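Long-range contacts in probable porin (Pseudomonas aeruginosa, PDB 4FSP), which forms an outer-membrane beta-barrel of the OprD family that probably acts as a porin, letting small solutes through: residues Asn185-Gly190 with Phe293-Gly298; Gly190-Asp195 with Glu220-Gln225; Gly258-Asn263 with Ser288-Phe293. All coordinates share one frame; numbering follows the deposited sequence.

Interaction 1 (Asn185-Gly190 with Phe293-Gly298); sequences NRRFAG and FPYLEG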
ATOM      1  N   ASN A 185       7.789 -17.392   4.146  1.00 44.02           N
ATOM      2  CA  ASN A 185       7.781 -18.435   5.174  1.00 51.20           C
ATOM      3  C   ASN A 185       7.017 -19.701   4.753  1.00 52.27           C
ATOM      4  O   ASN A 185       6.450 -20.397   5.596  1.00 50.31           O
ATOM      5  CB  ASN A 185       7.220 -17.897   6.501  1.00 61.95           C
ATOM      6  CG  ASN A 185       7.926 -16.630   6.977  1.00 71.14           C
ATOM      7  OD1 ASN A 185       8.995 -16.277   6.485  1.00 81.29           O
ATOM      8  ND2 ASN A 185       7.327 -15.948   7.952  1.00 68.85           N
ATOM      9  N   ARG A 186       6.995 -19.981   3.451  1.00 48.26           N
ATOM     10  CA  ARG A 186       6.322 -21.170   2.911  1.00 52.37           C
ATOM     11  C   ARG A 186       4.850 -21.335   3.337  1.00 41.84           C
ATOM     12  O   ARG A 186       4.371 -22.461   3.477  1.00 43.14           O
ATOM     13  CB  ARG A 186       7.104 -22.440   3.286  1.00 60.71           C
ATOM     14  CG  ARG A 186       8.617 -22.277   3.263  1.00 70.90           C
ATOM     15  CD  ARG A 186       9.324 -23.468   3.899  1.00 79.08           C
ATOM     16  NE  ARG A 186       9.528 -24.558   2.948  1.00 86.79           N
ATOM     17  CZ  ARG A 186       8.971 -25.759   3.057  1.00 89.40           C
ATOM     18  NH1 ARG A 186       8.181 -26.026   4.085  1.00 86.47           N
ATOM     19  NH2 ARG A 186       9.209 -26.691   2.142  1.00 93.63           N
ATOM     20  N   ARG A 187       4.140 -20.226   3.539  1.00 39.37           N
ATOM     21  CA  ARG A 187       2.741 -20.272   3.990  1.00 35.90           C
ATOM     22  C   ARG A 187       1.834 -21.099   3.088  1.00 37.47           C
ATOM     23  O   ARG A 187       0.845 -21.686   3.543  1.00 42.85           O
ATOM     24  CB  ARG A 187       2.167 -18.859   4.095  1.00 30.42           C
ATOM     25  CG  ARG A 187       2.655 -18.093   5.305  1.00 33.87           C
ATOM     26  CD  ARG A 187       2.425 -16.608   5.121  1.00 30.52           C
ATOM     27  NE  ARG A 187       2.941 -15.872   6.273  1.00 36.11           N
ATOM     28  CZ  ARG A 187       2.967 -14.550   6.359  1.00 31.63           C
ATOM     29  NH1 ARG A 187       2.503 -13.809   5.353  1.00 27.69           N
ATOM     30  NH2 ARG A 187       3.459 -13.977   7.449  1.00 35.47           N
ATOM     31  N   PHE A 188       2.179 -21.134   1.811  1.00 31.87           N
ATOM     32  CA  PHE A 188       1.402 -21.852   0.825  1.00 43.39           C
ATOM     33  C   PHE A 188       2.281 -22.916   0.172  1.00 51.45           C
ATOM     34  O   PHE A 188       3.448 -23.049   0.538  1.00 49.02           O
ATOM     35  CB  PHE A 188       0.873 -20.838  -0.182  1.00 41.37           C
ATOM     36  CG  PHE A 188       0.231 -19.654   0.474  1.00 41.49           C
ATOM     37  CD1 PHE A 188      -0.925 -19.818   1.241  1.00 38.24           C
ATOM     38  CD2 PHE A 188       0.790 -18.388   0.364  1.00 25.80           C
ATOM     39  CE1 PHE A 188      -1.521 -18.735   1.866  1.00 28.97           C
ATOM     40  CE2 PHE A 188       0.201 -17.296   0.989  1.00 24.41           C
ATOM     41  CZ  PHE A 188      -0.960 -17.466   1.747  1.00 26.50           C
ATOM     42  N   ALA A 189       1.731 -23.676  -0.773  1.00 55.12           N
ATOM     43  CA  ALA A 189       2.489 -24.758  -1.407  1.00 64.05           C
ATOM     44  C   ALA A 189       3.667 -24.253  -2.251  1.00 63.60           C
ATOM     45  O   ALA A 189       4.750 -24.840  -2.239  1.00 73.95           O
ATOM     46  CB  ALA A 189       1.574 -25.631  -2.240  1.00 65.94           C
ATOM     47  N   GLY A 190       3.445 -23.171  -2.986  1.00 58.88           N
ATOM     48  CA  GLY A 190       4.488 -22.541  -3.779  1.00 59.37           C
ATOM     49  C   GLY A 190       4.034 -21.149  -4.173  1.00 61.88           C
ATOM     50  O   GLY A 190       2.919 -20.761  -3.824  1.00 61.04           O
ATOM     51  N   PHE A 293      -2.367 -15.134   5.366  1.00 23.34           N
ATOM     52  CA  PHE A 293      -3.034 -14.148   4.541  1.00 20.21           C
ATOM     53  C   PHE A 293      -2.340 -13.997   3.183  1.00 34.39           C
ATOM     54  O   PHE A 293      -1.180 -13.603   3.113  1.00 31.51           O
ATOM     55  CB  PHE A 293      -3.024 -12.808   5.274  1.00 20.21           C
ATOM     56  CG  PHE A 293      -3.735 -11.708   4.535  1.00 27.61           C
ATOM     57  CD1 PHE A 293      -5.127 -11.590   4.589  1.00 25.63           C
ATOM     58  CD2 PHE A 293      -3.022 -10.789   3.793  1.00 19.50           C
ATOM     59  CE1 PHE A 293      -5.787 -10.572   3.892  1.00 25.51           C
ATOM     60  CE2 PHE A 293      -3.677  -9.754   3.104  1.00 20.35           C
ATOM     61  CZ  PHE A 293      -5.059  -9.648   3.149  1.00 27.19           C
ATOM     62  N   PRO A 294      -3.062 -14.288   2.093  1.00 29.73           N
ATOM     63  CA  PRO A 294      -2.434 -14.189   0.775  1.00 26.85           C
ATOM     64  C   PRO A 294      -2.541 -12.791   0.195  1.00 25.40           C
ATOM     65  O   PRO A 294      -3.513 -12.049   0.448  1.00 25.21           O
ATOM     66  CB  PRO A 294      -3.270 -15.143  -0.078  1.00 29.58           C
ATOM     67  CG  PRO A 294      -4.647 -15.024   0.505  1.00 28.77           C
ATOM     68  CD  PRO A 294      -4.462 -14.740   2.006  1.00 27.10           C
ATOM     69  N   TYR A 295      -1.523 -12.448  -0.588  1.00 21.89           N
ATOM     70  CA  TYR A 295      -1.458 -11.201  -1.348  1.00 20.96           C
ATOM     71  C   TYR A 295      -0.382 -11.323  -2.423  1.00 20.99           C
ATOM     72  O   TYR A 295       0.403 -12.269  -2.401  1.00 27.85           O
ATOM     73  CB  TYR A 295      -1.217  -9.999  -0.431  1.00 19.07           C
ATOM     74  CG  TYR A 295      -0.007 -10.053   0.513  1.00 36.89           C
ATOM     75  CD1 TYR A 295       0.008 -10.879   1.639  1.00 25.55           C
ATOM     76  CD2 TYR A 295       1.077  -9.202   0.320  1.00 38.63           C
ATOM     77  CE1 TYR A 295       1.088 -10.881   2.511  1.00 23.65           C
ATOM     78  CE2 TYR A 295       2.154  -9.202   1.184  1.00 37.58           C
ATOM     79  CZ  TYR A 295       2.152 -10.033   2.280  1.00 31.75           C
ATOM     80  OH  TYR A 295       3.229 -10.022   3.135  1.00 35.08           O
ATOM     81  N   LEU A 296      -0.355 -10.397  -3.375  1.00 27.23           N
ATOM     82  CA  LEU A 296       0.520 -10.564  -4.542  1.00 34.34           C
ATOM     83  C   LEU A 296       1.960 -10.142  -4.253  1.00 30.57           C
ATOM     84  O   LEU A 296       2.203  -9.218  -3.465  1.00 28.43           O
ATOM     85  CB  LEU A 296      -0.004  -9.761  -5.735  1.00 34.94           C
ATOM     86  CG  LEU A 296      -1.444 -10.054  -6.162  1.00 33.88           C
ATOM     87  CD1 LEU A 296      -1.932  -9.043  -7.198  1.00 21.17           C
ATOM     88  CD2 LEU A 296      -1.548 -11.473  -6.685  1.00 29.75           C
ATOM     89  N   GLU A 297       2.910 -10.824  -4.891  1.00 32.48           N
ATOM     90  CA  GLU A 297       4.283 -10.331  -4.961  1.00 35.81           C
ATOM     91  C   GLU A 297       4.296  -8.883  -5.455  1.00 35.40           C
ATOM     92  O   GLU A 297       3.534  -8.514  -6.366  1.00 33.10           O
ATOM     93  CB  GLU A 297       5.112 -11.179  -5.931  1.00 29.18           C
ATOM     94  CG  GLU A 297       5.334 -12.612  -5.492  1.00 44.19           C
ATOM     95  CD  GLU A 297       6.361 -13.321  -6.359  1.00 51.58           C
ATOM     96  OE1 GLU A 297       6.876 -12.693  -7.313  1.00 55.12           O
ATOM     97  OE2 GLU A 297       6.662 -14.506  -6.091  1.00 56.78           O
ATOM     98  N   GLY A 298       5.160  -8.066  -4.861  1.00 31.77           N
ATOM     99  CA  GLY A 298       5.275  -6.669  -5.251  1.00 36.60           C
ATOM    100  C   GLY A 298       4.348  -5.722  -4.506  1.00 38.77           C
ATOM    101  O   GLY A 298       4.403  -4.507  -4.723  1.00 40.63           O
TER
HETATM  102  O   HOH W   1       1.487 -14.417   2.681  1.00 51.08           O
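Phe-188 brings the CZ end of its ring up to Pro-294, where two loops of an OprD-type outer membrane beta-barrel meet: the loop leading into strand 193-205 and the one that follows strand 278-288. Phe-188 CZ does the touching, 3.7 Å from Pro-294 CA and 3.8 Å from Pro-294 CB, and the two side chains cross at about a right angle. The Phe-188 ring is directed toward the facing loop by a chi1 of -49°, which sets CG opposite the carbonyl carbon. The carbonyl carbon of Phe-293 lies at the ring edge, near its plane, and Arg-187 CB sits over the centre of one face of the Phe-188 ring, 3.9 Å above it. The ring is thus gripped by its own neighbour and by the facing loop, while Leu-181 and Ile-261 also touch it.

Beside this apolar patch runs a polar one. The almost fully extended Arg-187 side chain brings its guanidinium toward the edge of the Tyr-295 ring, with Arg-187 NH1 4.3 Å from Tyr-295 CE1. The buried Arg-187 guanidinium is paired with Asp-311 and Glu-314, and Asp-311 is also hydrogen-bonded to Tyr-295 OH. One water joins the loops: lying in the guanidinium plane, it accepts from Arg-187 NH1 at 2.9 Å and donates to Phe-293 O at 2.8 Å.

Interaction 2 (Gly190-Asp195 with Glu220-Gln225); sequences GAAQAD and EQVYAQ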
ATOM      1  N   GLY A 190       3.445 -23.171  -2.986  1.00 58.88           N
ATOM      2  CA  GLY A 190       4.488 -22.541  -3.779  1.00 59.37           C
ATOM      3  C   GLY A 190       4.034 -21.149  -4.173  1.00 61.88           C
ATOM      4  O   GLY A 190       2.919 -20.761  -3.824  1.00 61.04           O
ATOM      5  N   ALA A 191       4.869 -20.388  -4.885  1.00 62.46           N
ATOM      6  CA  ALA A 191       4.448 -19.045  -5.312  1.00 60.11           C
ATOM      7  C   ALA A 191       3.767 -19.088  -6.669  1.00 56.31           C
ATOM      8  O   ALA A 191       4.328 -18.643  -7.669  1.00 58.78           O
ATOM      9  CB  ALA A 191       5.611 -18.047  -5.319  1.00 50.25           C
ATOM     10  N   ALA A 192       2.548 -19.617  -6.680  1.00 50.58           N
ATOM     11  CA  ALA A 192       1.757 -19.769  -7.893  1.00 49.29           C
ATOM     12  C   ALA A 192       1.681 -18.488  -8.730  1.00 51.66           C
ATOM     13  O   ALA A 192       1.645 -17.380  -8.191  1.00 52.98           O
ATOM     14  CB  ALA A 192       0.373 -20.234  -7.531  1.00 45.26           C
ATOM     15  N   GLN A 193       1.653 -18.652 -10.049  1.00 55.28           N
ATOM     16  CA  GLN A 193       1.553 -17.519 -10.967  1.00 45.38           C
ATOM     17  C   GLN A 193       0.304 -17.608 -11.826  1.00 43.26           C
ATOM     18  O   GLN A 193      -0.221 -18.699 -12.048  1.00 43.13           O
ATOM     19  CB  GLN A 193       2.776 -17.471 -11.880  1.00 45.95           C
ATOM     20  CG  GLN A 193       4.073 -17.204 -11.154  1.00 54.77           C
ATOM     21  CD  GLN A 193       5.145 -18.191 -11.539  1.00 68.37           C
ATOM     22  OE1 GLN A 193       4.878 -19.386 -11.681  1.00 74.34           O
ATOM     23  NE2 GLN A 193       6.365 -17.700 -11.723  1.00 77.13           N
ATOM     24  N   ALA A 194      -0.166 -16.459 -12.315  1.00 39.81           N
ATOM     25  CA  ALA A 194      -1.291 -16.447 -13.251  1.00 39.43           C
ATOM     26  C   ALA A 194      -1.193 -15.343 -14.293  1.00 40.22           C
ATOM     27  O   ALA A 194      -0.400 -14.410 -14.150  1.00 39.45           O
ATOM     28  CB  ALA A 194      -2.613 -16.345 -12.507  1.00 39.55           C
ATOM     29  N   ASP A 195      -2.024 -15.448 -15.327  1.00 45.30           N
ATOM     30  CA  ASP A 195      -2.042 -14.465 -16.403  1.00 49.60           C
ATOM     31  C   ASP A 195      -2.943 -13.293 -16.066  1.00 48.36           C
ATOM     32  O   ASP A 195      -2.807 -12.221 -16.649  1.00 51.53           O
ATOM     33  CB  ASP A 195      -2.558 -15.091 -17.697  1.00 55.39           C
ATOM     34  CG  ASP A 195      -1.657 -16.179 -18.217  1.00 78.15           C
ATOM     35  OD1 ASP A 195      -0.574 -15.852 -18.745  1.00 85.62           O
ATOM     36  OD2 ASP A 195      -2.040 -17.363 -18.111  1.00 85.79           O
ATOM     37  N   GLU A 220      -6.164 -15.535 -10.884  1.00 28.57           N
ATOM     38  CA  GLU A 220      -6.823 -16.676 -11.523  1.00 37.69           C
ATOM     39  C   GLU A 220      -6.065 -17.991 -11.360  1.00 38.71           C
ATOM     40  O   GLU A 220      -4.832 -18.017 -11.402  1.00 36.32           O
ATOM     41  CB  GLU A 220      -7.119 -16.383 -12.998  1.00 33.33           C
ATOM     42  CG  GLU A 220      -8.132 -15.257 -13.184  1.00 41.53           C
ATOM     43  CD  GLU A 220      -8.621 -15.121 -14.624  1.00 40.17           C
ATOM     44  OE1 GLU A 220      -8.204 -15.921 -15.495  1.00 45.27           O
ATOM     45  OE2 GLU A 220      -9.435 -14.208 -14.880  1.00 44.10           O
ATOM     46  N   GLN A 221      -6.816 -19.067 -11.136  1.00 37.65           N
ATOM     47  CA  GLN A 221      -6.239 -20.389 -10.906  1.00 36.81           C
ATOM     48  C   GLN A 221      -5.390 -20.460  -9.629  1.00 39.85           C
ATOM     49  O   GLN A 221      -4.677 -21.447  -9.417  1.00 40.08           O
ATOM     50  CB  GLN A 221      -5.414 -20.862 -12.122  1.00 38.74           C
ATOM     51  CG  GLN A 221      -6.130 -20.727 -13.476  1.00 34.29           C
ATOM     52  CD  GLN A 221      -7.468 -21.462 -13.512  1.00 42.31           C
ATOM     53  OE1 GLN A 221      -7.638 -22.506 -12.880  1.00 48.79           O
ATOM     54  NE2 GLN A 221      -8.424 -20.913 -14.250  1.00 50.21           N
ATOM     55  N   VAL A 222      -5.451 -19.424  -8.785  1.00 37.80           N
ATOM     56  CA  VAL A 222      -4.734 -19.462  -7.504  1.00 38.55           C
ATOM     57  C   VAL A 222      -5.605 -19.201  -6.263  1.00 38.89           C
ATOM     58  O   VAL A 222      -5.824 -20.110  -5.459  1.00 42.17           O
ATOM     59  CB  VAL A 222      -3.506 -18.524  -7.477  1.00 40.20           C
ATOM     60  CG1 VAL A 222      -2.641 -18.862  -6.264  1.00 29.47           C
ATOM     61  CG2 VAL A 222      -2.698 -18.663  -8.754  1.00 44.29           C
ATOM     62  N   TYR A 223      -6.077 -17.965  -6.091  1.00 33.90           N
ATOM     63  CA  TYR A 223      -6.969 -17.660  -4.977  1.00 34.34           C
ATOM     64  C   TYR A 223      -7.914 -16.515  -5.298  1.00 34.68           C
ATOM     65  O   TYR A 223      -7.641 -15.697  -6.178  1.00 37.97           O
ATOM     66  CB  TYR A 223      -6.176 -17.311  -3.710  1.00 29.31           C
ATOM     67  CG  TYR A 223      -5.539 -15.941  -3.747  1.00 27.99           C
ATOM     68  CD1 TYR A 223      -4.291 -15.760  -4.321  1.00 29.44           C
ATOM     69  CD2 TYR A 223      -6.188 -14.819  -3.217  1.00 29.61           C
ATOM     70  CE1 TYR A 223      -3.690 -14.504  -4.375  1.00 25.31           C
ATOM     71  CE2 TYR A 223      -5.587 -13.554  -3.257  1.00 27.67           C
ATOM     72  CZ  TYR A 223      -4.336 -13.412  -3.839  1.00 32.45           C
ATOM     73  OH  TYR A 223      -3.722 -12.180  -3.898  1.00 29.55           O
ATOM     74  N   ALA A 224      -9.022 -16.470  -4.564  1.00 26.53           N
ATOM     75  CA  ALA A 224      -9.944 -15.344  -4.583  1.00 28.39           C
ATOM     76  C   ALA A 224     -10.026 -14.842  -3.158  1.00 29.81           C
ATOM     77  O   ALA A 224     -10.012 -15.639  -2.223  1.00 28.03           O
ATOM     78  CB  ALA A 224     -11.327 -15.777  -5.051  1.00 27.81           C
ATOM     79  N   GLN A 225     -10.122 -13.529  -2.985  1.00 28.27           N
ATOM     80  CA  GLN A 225     -10.232 -12.956  -1.650  1.00 26.35           C
ATOM     81  C   GLN A 225     -11.401 -11.982  -1.592  1.00 30.79           C
ATOM     82  O   GLN A 225     -11.545 -11.133  -2.466  1.00 28.11           O
ATOM     83  CB  GLN A 225      -8.929 -12.254  -1.276  1.00 25.20           C
ATOM     84  CG  GLN A 225      -8.955 -11.407  -0.007  1.00 24.23           C
ATOM     85  CD  GLN A 225      -7.544 -10.935   0.372  1.00 23.60           C
ATOM     86  OE1 GLN A 225      -7.242  -9.731   0.363  1.00 28.79           O
ATOM     87  NE2 GLN A 225      -6.671 -11.890   0.690  1.00 20.45           N
TER
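At one end of the porin barrel's antiparallel strands 193-205, 210-219 and 223-235, Ala-192 and Ala-194 of residues 190-195 pack against Val-222 and Glu-220 of residues 220-225. Val-222 supplies most of the surface on its side and meets Ala-192 with both branches: Val-222 CG1 comes within 3.5 Å of Ala-192 CB, and CG2 within 3.7 Å of the same atom. The methyl of the alanine therefore faces the fork of the valine. With chi1 at -167°, CG1 is turned opposite the backbone nitrogen and CG2 opposite the carbonyl carbon, and the pair is spread toward the facing chain.

Val-222 CG2 also reaches past Ala-192 to the next residues, standing 4.1 Å from Gln-193 O and 4.4 Å from Ala-194 CB. The methyl of Ala-194 points toward the other segment as well and lies close against the backbone of Glu-220, with Ala-194 CB 3.0 Å from the Glu-220 carbonyl O, a tight approach. Alanines at 192 and 194 thus alternate with Gln-193, whose side chain starts out away from the contact. Just before them, Ala-191 is the centre of an inverse gamma turn, in which Ala-192 N makes a weak bond to Gly-190 O.

The carboxylate of Glu-220 leaves this apolar seam for a salt bridge with Arg-164. Around the contact, Ala-192 and Ala-194 pair through their backbones with Leu-181 and Leu-179, Ala-194 rests on Leu-219 of strand 210-219, and Val-222 bonds through its backbone to Thr-253, just beyond strand 240-252.

Interaction 3 (Gly258-Asn263 with Ser288-Phe293); sequences GGRIDN and SGDHGF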
ATOM      1  N   GLY A 258      -1.643 -22.885  -5.895  1.00 45.71           N
ATOM      2  CA  GLY A 258      -1.020 -22.392  -4.678  1.00 49.72           C
ATOM      3  C   GLY A 258      -0.697 -23.223  -3.429  1.00 56.52           C
ATOM      4  O   GLY A 258       0.160 -22.782  -2.662  1.00 60.33           O
ATOM      5  N   GLY A 259      -1.356 -24.345  -3.130  1.00 63.81           N
ATOM      6  CA  GLY A 259      -2.557 -24.844  -3.758  1.00 58.78           C
ATOM      7  C   GLY A 259      -3.787 -24.582  -2.902  1.00 48.10           C
ATOM      8  O   GLY A 259      -4.398 -23.528  -3.006  1.00 42.07           O
ATOM      9  N   ARG A 260      -4.158 -25.529  -2.053  1.00 38.49           N
ATOM     10  CA  ARG A 260      -5.355 -25.349  -1.237  1.00 43.09           C
ATOM     11  C   ARG A 260      -5.142 -24.250  -0.209  1.00 42.41           C
ATOM     12  O   ARG A 260      -4.145 -24.242   0.518  1.00 36.49           O
ATOM     13  CB  ARG A 260      -5.749 -26.639  -0.523  1.00 45.68           C
ATOM     14  CG  ARG A 260      -7.061 -26.520   0.230  1.00 51.62           C
ATOM     15  CD  ARG A 260      -7.321 -27.726   1.116  1.00 61.40           C
ATOM     16  NE  ARG A 260      -6.782 -27.542   2.461  1.00 70.62           N
ATOM     17  CZ  ARG A 260      -7.440 -26.951   3.458  1.00 74.15           C
ATOM     18  NH1 ARG A 260      -8.669 -26.482   3.269  1.00 73.32           N
ATOM     19  NH2 ARG A 260      -6.866 -26.831   4.648  1.00 70.12           N
ATOM     20  N   ILE A 261      -6.082 -23.314  -0.149  1.00 34.37           N
ATOM     21  CA  ILE A 261      -5.951 -22.185   0.764  1.00 26.45           C
ATOM     22  C   ILE A 261      -7.266 -21.877   1.469  1.00 35.20           C
ATOM     23  O   ILE A 261      -8.334 -21.844   0.844  1.00 38.84           O
ATOM     24  CB  ILE A 261      -5.462 -20.920  -0.006  1.00 35.96           C
ATOM     25  CG1 ILE A 261      -3.993 -21.079  -0.422  1.00 34.33           C
ATOM     26  CG2 ILE A 261      -5.631 -19.662   0.833  1.00 28.68           C
ATOM     27  CD1 ILE A 261      -3.605 -20.187  -1.570  1.00 30.72           C
ATOM     28  N   ASP A 262      -7.184 -21.648   2.774  1.00 35.63           N
ATOM     29  CA  ASP A 262      -8.332 -21.201   3.549  1.00 28.31           C
ATOM     30  C   ASP A 262      -7.845 -20.198   4.598  1.00 26.69           C
ATOM     31  O   ASP A 262      -7.243 -20.568   5.599  1.00 30.75           O
ATOM     32  CB  ASP A 262      -9.048 -22.405   4.192  1.00 33.19           C
ATOM     33  CG  ASP A 262     -10.049 -22.006   5.275  1.00 42.44           C
ATOM     34  OD1 ASP A 262     -10.684 -20.932   5.182  1.00 40.50           O
ATOM     35  OD2 ASP A 262     -10.207 -22.784   6.239  1.00 57.72           O
ATOM     36  N   ASN A 263      -8.083 -18.918   4.342  1.00 25.09           N
ATOM     37  CA  ASN A 263      -7.679 -17.893   5.285  1.00 21.86           C
ATOM     38  C   ASN A 263      -8.829 -16.960   5.588  1.00 21.46           C
ATOM     39  O   ASN A 263      -9.502 -16.462   4.675  1.00 26.78           O
ATOM     40  CB  ASN A 263      -6.456 -17.123   4.773  1.00 21.21           C
ATOM     41  CG  ASN A 263      -6.069 -15.963   5.674  1.00 27.32           C
ATOM     42  OD1 ASN A 263      -6.410 -14.807   5.395  1.00 30.43           O
ATOM     43  ND2 ASN A 263      -5.331 -16.253   6.744  1.00 25.96           N
ATOM     44  N   SER A 288      -7.344 -16.839  10.866  1.00 27.64           N
ATOM     45  CA  SER A 288      -8.011 -18.107  11.159  1.00 31.96           C
ATOM     46  C   SER A 288      -8.164 -18.950   9.913  1.00 26.94           C
ATOM     47  O   SER A 288      -8.136 -18.425   8.793  1.00 28.19           O
ATOM     48  CB  SER A 288      -9.388 -17.890  11.798  1.00 30.92           C
ATOM     49  OG  SER A 288      -9.241 -17.302  13.074  1.00 36.16           O
ATOM     50  N   GLY A 289      -8.340 -20.257  10.109  1.00 28.91           N
ATOM     51  CA  GLY A 289      -8.367 -21.197   8.992  1.00 29.34           C
ATOM     52  C   GLY A 289      -7.018 -21.887   8.893  1.00 34.38           C
ATOM     53  O   GLY A 289      -6.139 -21.658   9.729  1.00 36.28           O
ATOM     54  N   ASP A 290      -6.836 -22.719   7.881  1.00 33.13           N
ATOM     55  CA  ASP A 290      -5.595 -23.477   7.768  1.00 42.02           C
ATOM     56  C   ASP A 290      -4.396 -22.685   7.235  1.00 34.49           C
ATOM     57  O   ASP A 290      -3.271 -23.171   7.312  1.00 34.99           O
ATOM     58  CB  ASP A 290      -5.807 -24.719   6.897  1.00 42.30           C
ATOM     59  CG  ASP A 290      -6.755 -25.706   7.525  1.00 43.03           C
ATOM     60  OD1 ASP A 290      -7.140 -25.483   8.689  1.00 48.48           O
ATOM     61  OD2 ASP A 290      -7.107 -26.708   6.864  1.00 45.70           O
ATOM     62  N   HIS A 291      -4.623 -21.488   6.687  1.00 28.05           N
ATOM     63  CA  HIS A 291      -3.521 -20.731   6.081  1.00 29.08           C
ATOM     64  C   HIS A 291      -3.379 -19.283   6.503  1.00 31.28           C
ATOM     65  O   HIS A 291      -4.277 -18.698   7.108  1.00 26.84           O
ATOM     66  CB  HIS A 291      -3.597 -20.795   4.561  1.00 31.57           C
ATOM     67  CG  HIS A 291      -3.470 -22.182   4.037  1.00 38.75           C
ATOM     68  ND1 HIS A 291      -4.557 -23.018   3.875  1.00 41.30           N
ATOM     69  CD2 HIS A 291      -2.380 -22.908   3.693  1.00 38.45           C
ATOM     70  CE1 HIS A 291      -4.142 -24.190   3.427  1.00 39.97           C
ATOM     71  NE2 HIS A 291      -2.824 -24.149   3.305  1.00 42.74           N
ATOM     72  N   GLY A 292      -2.234 -18.705   6.148  1.00 36.17           N
ATOM     73  CA  GLY A 292      -1.986 -17.295   6.374  1.00 22.64           C
ATOM     74  C   GLY A 292      -2.641 -16.433   5.307  1.00 27.77           C
ATOM     75  O   GLY A 292      -3.367 -16.935   4.442  1.00 24.78           O
ATOM     76  N   PHE A 293      -2.367 -15.134   5.366  1.00 23.34           N
ATOM     77  CA  PHE A 293      -3.034 -14.148   4.541  1.00 20.21           C
ATOM     78  C   PHE A 293      -2.340 -13.997   3.183  1.00 34.39           C
ATOM     79  O   PHE A 293      -1.180 -13.603   3.113  1.00 31.51           O
ATOM     80  CB  PHE A 293      -3.024 -12.808   5.274  1.00 20.21           C
ATOM     81  CG  PHE A 293      -3.735 -11.708   4.535  1.00 27.61           C
ATOM     82  CD1 PHE A 293      -5.127 -11.590   4.589  1.00 25.63           C
ATOM     83  CD2 PHE A 293      -3.022 -10.789   3.793  1.00 19.50           C
ATOM     84  CE1 PHE A 293      -5.787 -10.572   3.892  1.00 25.51           C
ATOM     85  CE2 PHE A 293      -3.677  -9.754   3.104  1.00 20.35           C
ATOM     86  CZ  PHE A 293      -5.059  -9.648   3.149  1.00 27.19           C
TER
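Strand 262-273 begins in residues 258-263 and meets the loop leaving strand 278-288 most closely at Asn-263 and Gly-289, whose CA atoms are 5.0 Å apart. This is the fraying end of an antiparallel pair in the barrel wall, where the chain after Ser-288 turns back over its partner. Gly-289, with a positive phi, brings its backbone close against Asp-262 O.

His-291 and Asp-262 are joined twice. The backbone N of His-291 donates to Asp-262 O at 3.0 Å, and Asp-262 N donates in return to the ring atom His-291 ND1 at 3.2 Å. That donor stands 33° out of the imidazole plane. A chi1 of -62° swings the ring over residues 260-262, where Arg-260 O lies over one face, 2.9 Å from His-291 CE1.

Asn-263 makes the third bond, a fairly straight one from Asn-263 ND2 to His-291 O at 2.7 Å, with the acceptor almost in the plane of the amide. Its CG is carried away from the backbone N and over Gly-292. On the other side of the amide group, Asn-263 OD1 meets the edge of the Phe-293 ring at CD1, 3.6 Å away, the two planes turned 73° apart. At the exposed margin the Arg-260 guanidinium approaches the Asp-290 carboxylate as a salt-bridge pair, but their modelled separation is too short to be relied on.

The chemistry is consistent with His-291 ND1 acting as an acceptor, and so probably without a proton, even though the main-chain N-H reaches it from outside the ring plane; the backbone of His-291 is meanwhile held at both its N-H and its carbonyl.

In the fold
The three contacts lie on one side of the barrel's centre and form a continuous patch. Interactions 2 and 3 are each nested within the chain span closed by interaction 1, and follow one another in sequence. Interaction 1 lies about 10 Å, centre to centre, from each of the others; interactions 2 and 3 are about 13 Å apart. The segments of interactions 1 and 2 run on through Gly-190, while Phe-293 takes part in both 1 and 3. Pro-294 O and Gln-225 NE2 add a probable hydrogen bond at 3.2 Å, and Ala-192 CB packs 3.7 Å from Gly-258 N. Bound detergent comes nearest at interaction 2, about 8 Å from the Glu-220 side chain.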